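Local atomic coordinates of putative Acetyltransferase from the GNAT family (Novosphingobium aromaticivorans DSM 12444, PDB entry 3EC4), a protein that probably transfers an acyl group, such as the acetyl group of acetyl-CoA, to an acceptor that remains unidentified, as members of the GNAT family do. Residues A[113-116]-A[117-121]. Residues are numbered along the deposited sequence; the frame is centred on the assembly and turned at random.
Sequences TALA and LATEP
The ring of Pro121 and the carbonyl group of Ala116 meet where helix 109-118 ends. The ring comes in with one corner, Pro121 CD lying 3.1 Å from Ala116 O and Pro121 CG 3.7 Å from Ala116 CB. The compact proline ring suits this place because it can pack on the methyl while resting against the carbonyl oxygen, and alanine is small enough to let it come this close. One carbonyl back, Leu115 O takes the hydroxyl of Thr119 over 2.7 Å, OG1 standing above the carbonyl plane, 42° out of it. OG1 sits between the backbone N and the carbonyl carbon (chi1 56°), and this rotation turns the hydroxyl back to the helix while Thr119 CG2 comes 3.9 Å from Leu115 CD1; threonine thus supplies both a hydroxyl and a methyl. Thr119 is the first residue to leave helical geometry; its N-H makes a weak bond to Ala116 O (3.4 Å), and the hydroxyl adds a second tie to the last turn. With an alanine in place of Thr119, Leu115 O would probably lose its short hydroxyl bond, and a gap would open beside the leucine methyl. Farther back, Leu117 N donates to Thr113 O at 3.0 Å, nearly straight at 164°, whereas Ala118 N is divided between Ala114 O and, weakly, Leu115 O. Alongside, Leu117 CD1 lies 3.7 Å from Thr113 CG2, the two side chains pointing the same way. Thr113 OG1 is bonded instead to Val109 O, one turn earlier, and to Trp124 NE1. Leucine suits the buried position 115, resting with Ala116 on Met146 of strand 142-149 and with Thr119 and Pro121 on Cys164 of strand 157-165, which seats the helix end against neighbouring strands of the central GNAT sheet.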
loop_
_atom_site.group_PDB
_atom_site.type_symbol
_atom_site.label_atom_id
_atom_site.label_comp_id
_atom_site.label_asym_id
_atom_site.label_seq_id
_atom_site.Cartn_x
_atom_site.Cartn_y
_atom_site.Cartn_z
ATOM N N THR A 113 0.664 3.742 -14.973
ATOM C CA THR A 113 1.974 4.296 -14.635
ATOM C C THR A 113 2.041 5.820 -14.711
ATOM O O THR A 113 2.578 6.463 -13.804
ATOM C CB THR A 113 3.033 3.623 -15.493
ATOM O OG1 THR A 113 3.140 2.264 -15.063
ATOM C CG2 THR A 113 4.385 4.346 -15.310
ATOM N N ALA A 114 1.531 6.419 -15.775
ATOM C CA ALA A 114 1.507 7.879 -15.888
ATOM C C ALA A 114 0.742 8.484 -14.715
ATOM O O ALA A 114 1.201 9.443 -14.091
ATOM C CB ALA A 114 0.873 8.319 -17.144
ATOM N N LEU A 115 -0.450 7.945 -14.458
ATOM C CA LEU A 115 -1.301 8.449 -13.340
ATOM C C LEU A 115 -0.593 8.343 -11.996
ATOM O O LEU A 115 -0.511 9.343 -11.248
ATOM C CB LEU A 115 -2.646 7.705 -13.333
ATOM C CG LEU A 115 -3.622 7.939 -12.170
ATOM C CD1 LEU A 115 -4.074 9.407 -12.028
ATOM C CD2 LEU A 115 -4.863 6.989 -12.419
ATOM N N ALA A 116 -0.031 7.163 -11.708
ATOM C CA ALA A 116 0.635 6.929 -10.479
ATOM C C ALA A 116 1.841 7.860 -10.262
ATOM O O ALA A 116 2.016 8.428 -9.173
ATOM C CB ALA A 116 1.077 5.484 -10.378
ATOM N N LEU A 117 2.667 8.025 -11.286
ATOM C CA LEU A 117 3.864 8.860 -11.153
ATOM C C LEU A 117 3.517 10.355 -10.970
ATOM O O LEU A 117 4.274 11.078 -10.327
ATOM C CB LEU A 117 4.820 8.624 -12.334
ATOM C CG LEU A 117 5.402 7.190 -12.451
ATOM C CD1 LEU A 117 6.347 7.069 -13.667
ATOM C CD2 LEU A 117 6.121 6.743 -11.169
ATOM N N ALA A 118 2.373 10.793 -11.493
ATOM C CA ALA A 118 1.893 12.166 -11.419
ATOM C C ALA A 118 1.129 12.533 -10.117
ATOM O O ALA A 118 0.913 13.709 -9.832
ATOM C CB ALA A 118 0.968 12.426 -12.570
ATOM N N THR A 119 0.659 11.535 -9.385
ATOM C CA THR A 119 -0.230 11.793 -8.243
ATOM C C THR A 119 0.438 11.202 -7.023
ATOM O O THR A 119 1.631 10.975 -7.034
ATOM C CB THR A 119 -1.635 11.199 -8.475
ATOM O OG1 THR A 119 -1.518 9.798 -8.747
ATOM C CG2 THR A 119 -2.315 11.900 -9.663
ATOM N N GLU A 120 -0.326 10.930 -5.975
ATOM C CA GLU A 120 0.247 10.389 -4.747
ATOM C C GLU A 120 -0.423 9.049 -4.373
ATOM O O GLU A 120 -1.154 8.968 -3.378
ATOM C CB GLU A 120 0.121 11.429 -3.617
ATOM C CG GLU A 120 0.943 12.706 -3.862
ATOM C CD GLU A 120 0.571 13.852 -2.929
ATOM O OE1 GLU A 120 -0.298 13.672 -2.037
ATOM O OE2 GLU A 120 1.131 14.951 -3.123
ATOM N N PRO A 121 -0.159 7.986 -5.172
ATOM C CA PRO A 121 -0.722 6.647 -4.940
ATOM C C PRO A 121 0.078 5.826 -3.919
ATOM O O PRO A 121 -0.287 4.651 -3.630
ATOM C CB PRO A 121 -0.574 5.968 -6.324
ATOM C CG PRO A 121 0.634 6.576 -6.911
ATOM C CD PRO A 121 0.742 8.002 -6.346
#